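Local coordinates for protein methyltransferase WBDD (Escherichia coli, PDB 4AZS) that acts as a bifunctional kinase and methyltransferase that regulates the chain length of the O antigen in Escherichia coli O9a, at residues Phe200-Gly205 with Val226-Phe231. Sequence-based numbering, arbitrary orientation.
With SO4 (sulfate ion), chain I.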
ATOM      1  N   PHE A 200     -11.912  45.737   6.433  1.00 27.55           N
ATOM      2  CA  PHE A 200     -10.868  46.753   6.447  1.00 27.48           C
ATOM      3  C   PHE A 200      -9.533  46.191   6.949  1.00 25.10           C
ATOM      4  O   PHE A 200      -9.490  45.574   8.021  1.00 25.95           O
ATOM      5  CB  PHE A 200     -11.279  47.906   7.392  1.00 28.05           C
ATOM      6  CG  PHE A 200     -10.275  49.039   7.437  1.00 28.73           C
ATOM      7  CD1 PHE A 200     -10.316  50.058   6.508  1.00 30.61           C
ATOM      8  CD2 PHE A 200      -9.314  49.093   8.417  1.00 31.17           C
ATOM      9  CE1 PHE A 200      -9.400  51.095   6.548  1.00 30.21           C
ATOM     10  CE2 PHE A 200      -8.404  50.146   8.485  1.00 31.07           C
ATOM     11  CZ  PHE A 200      -8.436  51.132   7.540  1.00 30.86           C
ATOM     12  N   TYR A 201      -8.463  46.369   6.193  1.00 24.43           N
ATOM     13  CA  TYR A 201      -7.113  46.083   6.697  1.00 27.59           C
ATOM     14  C   TYR A 201      -6.056  47.021   6.127  1.00 27.98           C
ATOM     15  O   TYR A 201      -6.131  47.431   4.948  1.00 28.35           O
ATOM     16  CB  TYR A 201      -6.701  44.588   6.480  1.00 27.27           C
ATOM     17  CG  TYR A 201      -6.327  44.239   5.054  1.00 29.33           C
ATOM     18  CD1 TYR A 201      -5.049  44.405   4.616  1.00 31.24           C
ATOM     19  CD2 TYR A 201      -7.263  43.775   4.148  1.00 33.22           C
ATOM     20  CE1 TYR A 201      -4.691  44.124   3.329  1.00 31.68           C
ATOM     21  CE2 TYR A 201      -6.910  43.472   2.813  1.00 32.02           C
ATOM     22  CZ  TYR A 201      -5.615  43.659   2.432  1.00 33.07           C
ATOM     23  OH  TYR A 201      -5.158  43.390   1.164  1.00 35.79           O
ATOM     24  N   ARG A 202      -4.994  47.243   6.916  1.00 29.79           N
ATOM     25  CA  ARG A 202      -3.915  48.192   6.577  1.00 30.12           C
ATOM     26  C   ARG A 202      -2.661  47.610   7.207  1.00 27.18           C
ATOM     27  O   ARG A 202      -2.673  47.339   8.417  1.00 22.11           O
ATOM     28  CB  ARG A 202      -4.137  49.519   7.380  1.00 34.64           C
ATOM     29  CG  ARG A 202      -4.685  50.766   6.744  1.00 43.83           C
ATOM     30  CD  ARG A 202      -4.972  51.848   7.809  1.00 40.69           C
ATOM     31  NE  ARG A 202      -3.740  52.321   8.334  1.00 44.70           N
ATOM     32  CZ  ARG A 202      -3.521  52.901   9.503  1.00 39.67           C
ATOM     33  NH1 ARG A 202      -4.445  53.151  10.418  1.00 41.69           N
ATOM     34  NH2 ARG A 202      -2.294  53.235   9.743  1.00 41.88           N
ATOM     35  N   LEU A 203      -1.547  47.588   6.487  1.00 26.74           N
ATOM     36  CA  LEU A 203      -0.229  47.351   7.091  1.00 28.83           C
ATOM     37  C   LEU A 203       0.194  48.518   7.999  1.00 28.21           C
ATOM     38  O   LEU A 203       0.196  49.637   7.556  1.00 27.09           O
ATOM     39  CB  LEU A 203       0.814  47.155   5.996  1.00 27.97           C
ATOM     40  CG  LEU A 203       2.239  46.854   6.409  1.00 27.42           C
ATOM     41  CD1 LEU A 203       2.271  45.452   6.945  1.00 27.94           C
ATOM     42  CD2 LEU A 203       3.235  46.996   5.234  1.00 30.29           C
ATOM     43  N   ILE A 204       0.492  48.263   9.279  1.00 26.82           N
ATOM     44  CA  ILE A 204       0.932  49.364  10.154  1.00 27.91           C
ATOM     45  C   ILE A 204       2.405  49.287  10.561  1.00 27.53           C
ATOM     46  O   ILE A 204       2.926  50.242  11.064  1.00 30.33           O
ATOM     47  CB  ILE A 204       0.056  49.575  11.387  1.00 29.21           C
ATOM     48  CG1 ILE A 204      -0.067  48.289  12.192  1.00 28.92           C
ATOM     49  CG2 ILE A 204      -1.316  50.065  10.974  1.00 31.39           C
ATOM     50  CD1 ILE A 204      -0.624  48.561  13.581  1.00 29.23           C
ATOM     51  N   GLY A 205       3.079  48.180  10.320  1.00 27.61           N
ATOM     52  CA  GLY A 205       4.511  48.120  10.556  1.00 28.30           C
ATOM     53  C   GLY A 205       5.096  46.771  10.207  1.00 27.81           C
ATOM     54  O   GLY A 205       4.387  45.855   9.779  1.00 26.49           O
ATOM     55  N   VAL A 226     -13.625  52.016   9.910  1.00 30.42           N
ATOM     56  CA  VAL A 226     -12.469  52.529   9.236  1.00 31.11           C
ATOM     57  C   VAL A 226     -11.517  53.061  10.309  1.00 31.11           C
ATOM     58  O   VAL A 226     -11.886  53.888  11.114  1.00 31.42           O
ATOM     59  CB  VAL A 226     -12.856  53.646   8.237  1.00 31.68           C
ATOM     60  CG1 VAL A 226     -11.615  54.297   7.647  1.00 32.15           C
ATOM     61  CG2 VAL A 226     -13.701  53.047   7.136  1.00 32.26           C
ATOM     62  N   LEU A 227     -10.286  52.592  10.280  1.00 30.31           N
ATOM     63  CA  LEU A 227      -9.314  52.887  11.270  1.00 32.02           C
ATOM     64  C   LEU A 227      -8.084  53.471  10.584  1.00 34.12           C
ATOM     65  O   LEU A 227      -7.154  52.778  10.265  1.00 32.33           O
ATOM     66  CB  LEU A 227      -8.936  51.604  11.979  1.00 32.80           C
ATOM     67  CG  LEU A 227     -10.022  50.879  12.758  1.00 32.36           C
ATOM     68  CD1 LEU A 227      -9.536  49.540  13.242  1.00 32.57           C
ATOM     69  CD2 LEU A 227     -10.496  51.717  13.896  1.00 33.56           C
ATOM     70  N   ILE A 228      -8.104  54.771  10.397  1.00 38.65           N
ATOM     71  CA  ILE A 228      -7.067  55.509   9.712  1.00 42.48           C
ATOM     72  C   ILE A 228      -6.718  56.597  10.718  1.00 43.55           C
ATOM     73  O   ILE A 228      -7.604  57.111  11.392  1.00 45.14           O
ATOM     74  CB  ILE A 228      -7.672  56.087   8.413  1.00 46.46           C
ATOM     75  CG1 ILE A 228      -7.869  54.996   7.373  1.00 45.21           C
ATOM     76  CG2 ILE A 228      -6.805  57.191   7.812  1.00 49.28           C
ATOM     77  CD1 ILE A 228      -8.749  55.455   6.228  1.00 50.24           C
ATOM     78  N   ASN A 229      -5.451  56.952  10.850  1.00 53.09           N
ATOM     79  CA  ASN A 229      -5.014  57.645  12.083  1.00 59.06           C
ATOM     80  C   ASN A 229      -5.787  58.950  12.302  1.00 60.22           C
ATOM     81  O   ASN A 229      -6.069  59.349  13.433  1.00 63.91           O
ATOM     82  CB  ASN A 229      -3.480  57.838  12.135  1.00 63.56           C
ATOM     83  CG  ASN A 229      -2.730  56.555  12.573  1.00 64.56           C
ATOM     84  OD1 ASN A 229      -3.325  55.514  12.855  1.00 66.43           O
ATOM     85  ND2 ASN A 229      -1.419  56.635  12.609  1.00 66.86           N
ATOM     86  N   ASP A 230      -6.200  59.529  11.188  1.00 52.95           N
ATOM     87  CA  ASP A 230      -6.886  60.779  11.125  1.00 54.18           C
ATOM     88  C   ASP A 230      -8.422  60.644  11.115  1.00 51.76           C
ATOM     89  O   ASP A 230      -9.154  61.633  11.183  1.00 47.29           O
ATOM     90  CB  ASP A 230      -6.449  61.317   9.762  1.00 64.24           C
ATOM     91  CG  ASP A 230      -6.791  62.736   9.559  1.00 71.80           C
ATOM     92  OD1 ASP A 230      -7.029  63.420  10.574  1.00 85.77           O
ATOM     93  OD2 ASP A 230      -6.810  63.168   8.376  1.00 73.03           O
ATOM     94  N   PHE A 231      -8.921  59.428  10.919  1.00 44.16           N
ATOM     95  CA  PHE A 231     -10.343  59.214  10.683  1.00 41.41           C
ATOM     96  C   PHE A 231     -10.732  57.858  11.227  1.00 41.08           C
ATOM     97  O   PHE A 231     -10.340  56.839  10.671  1.00 41.44           O
ATOM     98  CB  PHE A 231     -10.629  59.195   9.180  1.00 41.88           C
ATOM     99  CG  PHE A 231     -12.105  59.243   8.840  1.00 40.43           C
ATOM    100  CD1 PHE A 231     -12.772  60.426   8.847  1.00 39.34           C
ATOM    101  CD2 PHE A 231     -12.808  58.089   8.527  1.00 42.71           C
ATOM    102  CE1 PHE A 231     -14.123  60.486   8.530  1.00 43.61           C
ATOM    103  CE2 PHE A 231     -14.171  58.132   8.220  1.00 39.31           C
ATOM    104  CZ  PHE A 231     -14.821  59.329   8.205  1.00 41.95           C
TER
HETATM  105  S   SO4 I1481      -1.382  46.492   2.880  1.00 31.75           S
HETATM  106  O1  SO4 I1481      -2.040  46.198   1.590  1.00 65.58           O
HETATM  107  O2  SO4 I1481       0.047  46.263   2.546  1.00 64.17           O
HETATM  108  O3  SO4 I1481      -1.843  45.501   3.869  1.00 67.80           O
HETATM  109  O4  SO4 I1481      -1.801  47.917   3.398  1.00 41.91           O
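F200 lays its ring against V226 and L227, joining the edge strand 200-207 of the seven-stranded methyltransferase sheet to the beta hairpin formed by strands 225-228 and 231-234. The case illustrates how strands can associate without pairing their backbones, side chains of one resting on both backbone and side chains of the other: the two run nearly parallel, 18° apart, yet the axes of the short segments come no closer than 7.5 Å. With CG anti to the backbone N (chi1 -178°), the F200 ring reaches across this gap. One face takes V226 CA over its centre and L227 N nearer the rim, while CE1 meets V226 CG1 at 4.0 Å and CZ meets I228 CG1 at 3.9 Å. F266, on strand 262-268 of the five-stranded antiparallel sheet, adds an edge-to-face neighbour. Y201 turns to the other side of the strand and stacks with Y268. R202 points back to the hairpin, and the bend of its chain at chi3 carries NH1 to L227 O, to which it donates in its guanidinium plane, 2.7 Å away and nearly straight at 165°; I204 CG2 lies over one guanidinium face. At the hairpin's type I turn, N229 ND2 is hydrogen-bonded to E55 OE2 of helix 47-64. Beyond R202, a sulfate, probably from the crystallisation liquor, accepts a hydrogen bond from L203 N to its O4 (3.1 Å).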